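Local coordinates for protein 3-deoxy-manno-octulosonate cytidylyltransferase (Escherichia coli, PDB 1H7E) that catalyses the transfer of CMP from CTP to the eight-carbon sugar KDO, probably activating it for incorporation into bacterial lipopolysaccharide, at residues A[122-127]-A[174-179]; A[148-153]-A[212-217]. All coordinates share one frame; numbering follows the deposited sequence.

Interaction 1 of 2, residues A[122-127]-A[174-179]; sequences VATLCH and GIYAYR
An antiparallel pair of inner strands is joined here, 122-127 to 174-179, their short axes running 164° apart. Ala-123 and Ala-177 form the hydrogen-bonded pair: Ala-123 N gives to Ala-177 O at 3.0 Å with the donor in the carbonyl plane, and Ala-177 N returns the bond to Ala-123 O, also at 3.0 Å, but there the donor is tilted 24° from the Ala-123 carbonyl plane. Val-122 faces Tyr-178 in the neighbouring non-hydrogen-bonded pair. Its CG1 lies anti to the backbone N (chi1 -176°), which sets both methyls obliquely by the CD1 corner of the Tyr-178 ring: CG2 is 4.0 Å from Tyr-178 CD1 and CG1 is 4.1 Å from the same atom. CG1 also comes up at the edge of the Tyr-176 ring, 4.3 Å from CD2.

Strand 169-179 runs antiparallel to both its neighbours, 91-94 and 122-129, in the central mixed sheet of this GT-A-clan cytidylyltransferase, and the sheet's two faces differ sharply at this point. On the tyrosine face, Tyr-178 OH sits 3.7 Å above the plane of the Tyr-176 ring, out toward its rim, while Thr-124 CB packs against Tyr-176 CD2; the Tyr-176 hydroxyl itself is hydrogen-bonded to His-172 NE2. On the alanine face the contact is apolar throughout, with Ala-123 CB 4.4 Å from Ala-177 CB. Farther along, Leu-125 and Ile-175 meet at an angle through their outermost methyls, CD1 to CD1 at 4.2 Å. Helix 104-116 lies over this side, bringing Met-114 onto both alanines and Leu-110 onto Ala-123 and Ile-175.

Interaction 2 of 2, residues A[148-153]-A[212-217]; sequences QDALYF and IRTFEV
Asp-149 and Arg-213 meet at a single backbone bridge on strand 212-216, an outermost strand of the chain's mixed sheet, where the loop leading into strand 150-154 docks. Thr-214 N bonds to Gln-148 O at 2.9 Å, and Ala-150 N to Ile-212 O at 2.9 Å, both almost straight.

The side chain of Arg-213 starts with CB beside Asp-149 OD1. Its CG, anti to the backbone N (chi1 -175°), lies 3.7 Å from Gln-148 O, and CD also passes Asp-149 OD1. A bend at chi3 (-61°) then turns the guanidinium edge-on to the carboxylate, the two planes only 21° apart. NE makes the salt bridge to Asp-149 OD1 at 2.9 Å, NH2 adds a weak bond to that same oxygen at 3.1 Å, and NH1 pairs with Asp-117. Asn-211 ND2 also bonds to Asp-149 OD1. A leucine in place of the arginine would probably leave Asp-149 and Asp-117 without the cation they share.

On the other side of strand 212-216, Phe-153 CE1 packs 4.1 Å from Ile-212 CD1, and Thr-214 OG1 is buried without a polar partner, 3.6 Å from Ala-150 CB. A water donates to Ala-150 O at 2.7 Å and accepts from Ile-212 N.

Both interactions reach the same sheet, in which strand 122-129 lies between strands 169-179 and 212-216. Interaction 1 is the interior seam: nearly all its touching residues are buried, and it depends on paired main chains and apolar or aromatic side chains. Interaction 2, about 8 Å away between centres, lies farther from the middle of the chain and is partly exposed; there residues 148-150 meet the edge strand through a salt bridge, water and a single backbone bridge, and Phe-153 adds an apolar contact. The two meet directly where Thr-124 N probably bonds to Arg-213 O and Cys-126 O to Val-217 N. Leu-151 and Tyr-152 also pack on the second subunit, whereas interaction 1 touches no other chain.

Interaction 1 of 2, residues A[122-127]-A[174-179]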
ATOM      1  N   VAL A 122     -15.780   3.842   1.004  1.00 12.26           N
ATOM      2  CA  VAL A 122     -15.476   3.448   2.379  1.00 10.30           C
ATOM      3  C   VAL A 122     -14.533   4.452   3.024  1.00 14.40           C
ATOM      4  O   VAL A 122     -13.657   5.015   2.356  1.00 13.75           O
ATOM      5  CB  VAL A 122     -14.751   2.064   2.402  1.00 11.15           C
ATOM      6  CG1 VAL A 122     -14.520   1.579   3.835  1.00 10.44           C
ATOM      7  CG2 VAL A 122     -15.522   1.021   1.576  1.00 12.82           C
ATOM      8  N   ALA A 123     -14.737   4.692   4.316  1.00 14.13           N
ATOM      9  CA  ALA A 123     -13.882   5.599   5.081  1.00 13.10           C
ATOM     10  C   ALA A 123     -13.563   4.933   6.424  1.00 13.11           C
ATOM     11  O   ALA A 123     -14.327   4.099   6.915  1.00 13.81           O
ATOM     12  CB  ALA A 123     -14.557   6.945   5.287  1.00 12.55           C
ATOM     13  N   THR A 124     -12.400   5.256   6.988  1.00 10.12           N
ATOM     14  CA  THR A 124     -11.991   4.695   8.258  1.00  7.33           C
ATOM     15  C   THR A 124     -11.103   5.726   8.955  1.00  9.28           C
ATOM     16  O   THR A 124     -10.890   6.823   8.424  1.00  8.09           O
ATOM     17  CB  THR A 124     -11.288   3.322   8.092  1.00  7.12           C
ATOM     18  OG1 THR A 124     -11.109   2.725   9.380  1.00  9.05           O
ATOM     19  CG2 THR A 124      -9.904   3.478   7.383  1.00  9.98           C
ATOM     20  N   LEU A 125     -10.631   5.387  10.150  1.00  8.81           N
ATOM     21  CA  LEU A 125      -9.822   6.309  10.947  1.00 11.86           C
ATOM     22  C   LEU A 125      -8.406   5.831  11.255  1.00 10.45           C
ATOM     23  O   LEU A 125      -8.108   4.643  11.188  1.00 10.48           O
ATOM     24  CB  LEU A 125     -10.536   6.587  12.282  1.00 12.55           C
ATOM     25  CG  LEU A 125     -11.937   7.218  12.224  1.00 14.36           C
ATOM     26  CD1 LEU A 125     -12.507   7.271  13.630  1.00 14.82           C
ATOM     27  CD2 LEU A 125     -11.882   8.605  11.582  1.00 13.30           C
ATOM     28  N   CYS A 126      -7.552   6.787  11.626  1.00 11.30           N
ATOM     29  CA  CYS A 126      -6.175   6.491  12.001  1.00 10.23           C
ATOM     30  C   CYS A 126      -5.657   7.616  12.917  1.00 11.64           C
ATOM     31  O   CYS A 126      -6.258   8.697  12.999  1.00 10.98           O
ATOM     32  CB  CYS A 126      -5.291   6.373  10.748  1.00  6.09           C
ATOM     33  SG  CYS A 126      -5.032   7.893   9.868  1.00 13.58           S
ATOM     34  N   HIS A 127      -4.607   7.327  13.680  1.00 12.15           N
ATOM     35  CA  HIS A 127      -3.976   8.354  14.525  1.00 12.42           C
ATOM     36  C   HIS A 127      -2.465   8.084  14.570  1.00 12.55           C
ATOM     37  O   HIS A 127      -2.025   6.957  14.319  1.00 10.78           O
ATOM     38  CB  HIS A 127      -4.592   8.460  15.936  1.00 10.36           C
ATOM     39  CG  HIS A 127      -4.335   7.282  16.831  1.00 14.10           C
ATOM     40  ND1 HIS A 127      -3.129   7.069  17.462  1.00 16.35           N
ATOM     41  CD2 HIS A 127      -5.152   6.285  17.248  1.00 14.31           C
ATOM     42  CE1 HIS A 127      -3.212   5.991  18.223  1.00 17.64           C
ATOM     43  NE2 HIS A 127      -4.431   5.496  18.112  1.00 17.39           N
ATOM     44  N   GLY A 174     -10.056   0.722  13.917  1.00 15.43           N
ATOM     45  CA  GLY A 174     -11.083  -0.119  13.313  1.00 18.83           C
ATOM     46  C   GLY A 174     -12.551   0.254  13.243  1.00 19.12           C
ATOM     47  O   GLY A 174     -13.408  -0.602  13.464  1.00 19.45           O
ATOM     48  N   ILE A 175     -12.829   1.511  12.916  1.00 16.17           N
ATOM     49  CA  ILE A 175     -14.192   2.032  12.754  1.00 16.48           C
ATOM     50  C   ILE A 175     -14.325   2.334  11.273  1.00 16.05           C
ATOM     51  O   ILE A 175     -13.471   3.024  10.702  1.00 14.11           O
ATOM     52  CB  ILE A 175     -14.388   3.329  13.525  1.00 17.32           C
ATOM     53  CG1 ILE A 175     -14.291   3.035  15.023  1.00 21.05           C
ATOM     54  CG2 ILE A 175     -15.747   3.930  13.203  1.00 17.52           C
ATOM     55  CD1 ILE A 175     -14.324   4.264  15.862  1.00 23.83           C
ATOM     56  N   TYR A 176     -15.403   1.842  10.663  1.00 10.91           N
ATOM     57  CA  TYR A 176     -15.626   2.023   9.229  1.00 10.88           C
ATOM     58  C   TYR A 176     -16.987   2.605   8.881  1.00 14.00           C
ATOM     59  O   TYR A 176     -17.946   2.403   9.624  1.00 15.11           O
ATOM     60  CB  TYR A 176     -15.576   0.668   8.525  1.00 11.41           C
ATOM     61  CG  TYR A 176     -14.278  -0.090   8.622  1.00 11.95           C
ATOM     62  CD1 TYR A 176     -14.020  -0.929   9.708  1.00 15.53           C
ATOM     63  CD2 TYR A 176     -13.333  -0.015   7.599  1.00 13.11           C
ATOM     64  CE1 TYR A 176     -12.845  -1.686   9.769  1.00 16.61           C
ATOM     65  CE2 TYR A 176     -12.156  -0.767   7.645  1.00 13.43           C
ATOM     66  CZ  TYR A 176     -11.924  -1.596   8.725  1.00 14.66           C
ATOM     67  OH  TYR A 176     -10.790  -2.364   8.754  1.00 18.57           O
ATOM     68  N   ALA A 177     -17.048   3.332   7.765  1.00 12.12           N
ATOM     69  CA  ALA A 177     -18.302   3.873   7.214  1.00 11.15           C
ATOM     70  C   ALA A 177     -18.352   3.271   5.799  1.00 13.54           C
ATOM     71  O   ALA A 177     -17.385   3.373   5.032  1.00 14.68           O
ATOM     72  CB  ALA A 177     -18.281   5.396   7.141  1.00 11.48           C
ATOM     73  N   TYR A 178     -19.450   2.601   5.471  1.00 11.20           N
ATOM     74  CA  TYR A 178     -19.613   1.982   4.159  1.00 11.41           C
ATOM     75  C   TYR A 178     -20.832   2.520   3.466  1.00 14.46           C
ATOM     76  O   TYR A 178     -21.862   2.684   4.096  1.00 15.50           O
ATOM     77  CB  TYR A 178     -19.877   0.477   4.275  1.00 14.17           C
ATOM     78  CG  TYR A 178     -18.809  -0.331   4.949  1.00 14.90           C
ATOM     79  CD1 TYR A 178     -17.768  -0.902   4.208  1.00 15.03           C
ATOM     80  CD2 TYR A 178     -18.862  -0.583   6.312  1.00 11.96           C
ATOM     81  CE1 TYR A 178     -16.821  -1.709   4.810  1.00 15.68           C
ATOM     82  CE2 TYR A 178     -17.901  -1.396   6.927  1.00 15.87           C
ATOM     83  CZ  TYR A 178     -16.893  -1.952   6.162  1.00 16.24           C
ATOM     84  OH  TYR A 178     -15.963  -2.772   6.745  1.00 23.04           O
ATOM     85  N   ARG A 179     -20.708   2.777   2.171  1.00 14.43           N
ATOM     86  CA  ARG A 179     -21.832   3.189   1.340  1.00 14.64           C
ATOM     87  C   ARG A 179     -22.648   1.883   1.147  1.00 15.91           C
ATOM     88  O   ARG A 179     -22.085   0.771   1.141  1.00 11.28           O
ATOM     89  CB  ARG A 179     -21.327   3.651  -0.022  1.00 18.96           C
ATOM     90  CG  ARG A 179     -21.980   4.875  -0.540  1.00 27.28           C
ATOM     91  CD  ARG A 179     -21.058   6.034  -0.362  1.00 31.55           C
ATOM     92  NE  ARG A 179     -21.798   7.275  -0.164  1.00 38.89           N
ATOM     93  CZ  ARG A 179     -21.240   8.428   0.191  1.00 41.43           C
ATOM     94  NH1 ARG A 179     -19.918   8.503   0.385  1.00 36.86           N
ATOM     95  NH2 ARG A 179     -22.010   9.498   0.387  1.00 42.98           N
TER

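Interaction 2 of 2, residues A[148-153]-A[212-217]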
ATOM      1  N   GLN A 148      -5.318  11.341   1.250  1.00 12.52           N
ATOM      2  CA  GLN A 148      -5.603  10.560   2.452  1.00 13.62           C
ATOM      3  C   GLN A 148      -6.170   9.175   2.146  1.00 11.14           C
ATOM      4  O   GLN A 148      -6.697   8.504   3.020  1.00 10.66           O
ATOM      5  CB  GLN A 148      -6.522  11.314   3.416  1.00 21.75           C
ATOM      6  CG  GLN A 148      -5.936  12.605   3.893  1.00 34.25           C
ATOM      7  CD  GLN A 148      -6.667  13.110   5.103  1.00 46.88           C
ATOM      8  OE1 GLN A 148      -7.825  13.542   5.020  1.00 52.08           O
ATOM      9  NE2 GLN A 148      -6.015  13.021   6.256  1.00 50.50           N
ATOM     10  N   ASP A 149      -6.103   8.768   0.889  1.00  8.76           N
ATOM     11  CA  ASP A 149      -6.545   7.430   0.520  1.00 10.70           C
ATOM     12  C   ASP A 149      -5.487   6.448   1.003  1.00 11.39           C
ATOM     13  O   ASP A 149      -4.289   6.723   0.900  1.00  9.60           O
ATOM     14  CB  ASP A 149      -6.651   7.299  -0.996  1.00 12.86           C
ATOM     15  CG  ASP A 149      -7.762   8.152  -1.582  1.00 17.51           C
ATOM     16  OD1 ASP A 149      -8.741   8.464  -0.866  1.00 17.73           O
ATOM     17  OD2 ASP A 149      -7.657   8.476  -2.778  1.00 22.62           O
ATOM     18  N   ALA A 150      -5.912   5.291   1.492  1.00  8.39           N
ATOM     19  CA  ALA A 150      -4.961   4.292   1.950  1.00  9.18           C
ATOM     20  C   ALA A 150      -4.264   3.612   0.778  1.00  7.28           C
ATOM     21  O   ALA A 150      -4.886   3.336  -0.265  1.00  7.11           O
ATOM     22  CB  ALA A 150      -5.657   3.245   2.816  1.00 11.39           C
ATOM     23  N   LEU A 151      -2.949   3.426   0.917  1.00  7.21           N
ATOM     24  CA  LEU A 151      -2.160   2.715  -0.102  1.00  6.31           C
ATOM     25  C   LEU A 151      -2.121   1.231   0.312  1.00  6.17           C
ATOM     26  O   LEU A 151      -2.296   0.341  -0.509  1.00 10.46           O
ATOM     27  CB  LEU A 151      -0.720   3.269  -0.182  1.00  7.53           C
ATOM     28  CG  LEU A 151      -0.593   4.707  -0.698  1.00  8.82           C
ATOM     29  CD1 LEU A 151       0.891   5.090  -0.759  1.00  9.68           C
ATOM     30  CD2 LEU A 151      -1.244   4.830  -2.069  1.00 13.12           C
ATOM     31  N   TYR A 152      -1.928   0.983   1.597  1.00  6.95           N
ATOM     32  CA  TYR A 152      -1.865  -0.392   2.106  1.00  8.53           C
ATOM     33  C   TYR A 152      -1.993  -0.369   3.631  1.00 10.11           C
ATOM     34  O   TYR A 152      -1.740   0.665   4.265  1.00 10.02           O
ATOM     35  CB  TYR A 152      -0.520  -1.052   1.674  1.00  7.96           C
ATOM     36  CG  TYR A 152      -0.379  -2.544   1.966  1.00  7.30           C
ATOM     37  CD1 TYR A 152      -1.257  -3.469   1.404  1.00  6.89           C
ATOM     38  CD2 TYR A 152       0.615  -3.025   2.821  1.00  8.33           C
ATOM     39  CE1 TYR A 152      -1.158  -4.823   1.688  1.00  6.10           C
ATOM     40  CE2 TYR A 152       0.723  -4.397   3.107  1.00  6.05           C
ATOM     41  CZ  TYR A 152      -0.175  -5.280   2.535  1.00  8.16           C
ATOM     42  OH  TYR A 152      -0.113  -6.617   2.816  1.00 10.97           O
ATOM     43  N   PHE A 153      -2.430  -1.497   4.205  1.00  8.02           N
ATOM     44  CA  PHE A 153      -2.569  -1.686   5.659  1.00  8.59           C
ATOM     45  C   PHE A 153      -1.687  -2.913   5.937  1.00  8.76           C
ATOM     46  O   PHE A 153      -1.763  -3.894   5.201  1.00  7.06           O
ATOM     47  CB  PHE A 153      -4.000  -2.093   6.070  1.00  8.14           C
ATOM     48  CG  PHE A 153      -5.038  -1.021   5.889  1.00  6.70           C
ATOM     49  CD1 PHE A 153      -5.661  -0.832   4.647  1.00  9.26           C
ATOM     50  CD2 PHE A 153      -5.401  -0.214   6.961  1.00  8.86           C
ATOM     51  CE1 PHE A 153      -6.641   0.162   4.461  1.00  8.17           C
ATOM     52  CE2 PHE A 153      -6.380   0.788   6.803  1.00  9.26           C
ATOM     53  CZ  PHE A 153      -6.997   0.975   5.547  1.00  7.65           C
ATOM     54  N   ILE A 212     -10.386   3.269   0.011  1.00 11.72           N
ATOM     55  CA  ILE A 212     -10.682   3.459   1.418  1.00 12.22           C
ATOM     56  C   ILE A 212      -9.959   4.734   1.853  1.00 14.70           C
ATOM     57  O   ILE A 212      -8.724   4.789   1.804  1.00 14.30           O
ATOM     58  CB  ILE A 212     -10.184   2.281   2.271  1.00  7.60           C
ATOM     59  CG1 ILE A 212     -10.814   0.962   1.817  1.00  9.74           C
ATOM     60  CG2 ILE A 212     -10.444   2.560   3.760  1.00 10.23           C
ATOM     61  CD1 ILE A 212     -10.224  -0.257   2.565  1.00 10.26           C
ATOM     62  N   ARG A 213     -10.718   5.782   2.182  1.00 10.65           N
ATOM     63  CA  ARG A 213     -10.113   7.023   2.641  1.00 11.90           C
ATOM     64  C   ARG A 213      -9.947   6.921   4.148  1.00 13.95           C
ATOM     65  O   ARG A 213     -10.857   6.510   4.856  1.00 13.55           O
ATOM     66  CB  ARG A 213     -10.934   8.242   2.238  1.00 12.78           C
ATOM     67  CG  ARG A 213     -10.244   9.558   2.609  1.00 16.18           C
ATOM     68  CD  ARG A 213     -10.704  10.714   1.724  1.00 16.24           C
ATOM     69  NE  ARG A 213     -10.394  10.463   0.316  1.00 16.77           N
ATOM     70  CZ  ARG A 213     -11.173  10.795  -0.708  1.00 21.37           C
ATOM     71  NH1 ARG A 213     -12.336  11.420  -0.500  1.00 19.26           N
ATOM     72  NH2 ARG A 213     -10.810  10.451  -1.942  1.00 17.42           N
ATOM     73  N   THR A 214      -8.775   7.307   4.642  1.00 15.07           N
ATOM     74  CA  THR A 214      -8.445   7.174   6.056  1.00 16.81           C
ATOM     75  C   THR A 214      -8.164   8.515   6.705  1.00 21.69           C
ATOM     76  O   THR A 214      -7.070   9.053   6.513  1.00 26.57           O
ATOM     77  CB  THR A 214      -7.187   6.225   6.216  1.00 17.39           C
ATOM     78  OG1 THR A 214      -7.397   5.025   5.468  1.00 21.75           O
ATOM     79  CG2 THR A 214      -6.986   5.801   7.649  1.00 20.89           C
ATOM     80  N   PHE A 215      -9.120   8.997   7.514  1.00 16.08           N
ATOM     81  CA  PHE A 215      -9.043  10.277   8.242  1.00 18.33           C
ATOM     82  C   PHE A 215      -8.277  10.237   9.560  1.00 18.17           C
ATOM     83  O   PHE A 215      -8.534   9.404  10.429  1.00 17.34           O
ATOM     84  CB  PHE A 215     -10.440  10.831   8.530  1.00 18.61           C
ATOM     85  CG  PHE A 215     -11.268  11.027   7.305  1.00 19.44           C
ATOM     86  CD1 PHE A 215     -11.216  12.222   6.601  1.00 21.82           C
ATOM     87  CD2 PHE A 215     -12.079  10.002   6.837  1.00 15.18           C
ATOM     88  CE1 PHE A 215     -11.957  12.394   5.445  1.00 23.25           C
ATOM     89  CE2 PHE A 215     -12.825  10.165   5.678  1.00 19.31           C
ATOM     90  CZ  PHE A 215     -12.764  11.364   4.979  1.00 18.88           C
ATOM     91  N   GLU A 216      -7.390  11.209   9.740  1.00 21.28           N
ATOM     92  CA  GLU A 216      -6.583  11.276  10.948  1.00 21.38           C
ATOM     93  C   GLU A 216      -7.261  11.997  12.123  1.00 21.16           C
ATOM     94  O   GLU A 216      -7.803  13.084  11.951  1.00 23.53           O
ATOM     95  CB  GLU A 216      -5.233  11.938  10.626  1.00 20.28           C
ATOM     96  CG  GLU A 216      -4.258  11.830  11.772  1.00 20.61           C
ATOM     97  CD  GLU A 216      -2.914  12.464  11.496  1.00 22.94           C
ATOM     98  OE1 GLU A 216      -2.524  12.641  10.329  1.00 20.68           O
ATOM     99  OE2 GLU A 216      -2.237  12.776  12.482  1.00 26.40           O
ATOM    100  N   VAL A 217      -7.236  11.375  13.304  1.00 20.31           N
ATOM    101  CA  VAL A 217      -7.796  11.961  14.529  1.00 21.95           C
ATOM    102  C   VAL A 217      -6.737  11.871  15.634  1.00 25.20           C
ATOM    103  O   VAL A 217      -5.653  11.334  15.401  1.00 20.59           O
ATOM    104  CB  VAL A 217      -9.094  11.243  14.986  1.00 21.72           C
ATOM    105  CG1 VAL A 217     -10.169  11.396  13.922  1.00 21.72           C
ATOM    106  CG2 VAL A 217      -8.829   9.776  15.321  1.00 17.19           C
TER
HETATM  107  O   HOH W   1      -7.555  13.576   8.035  1.00 37.53           O
HETATM  108  O   HOH W   2      -7.490   3.051  -0.976  1.00 13.02           O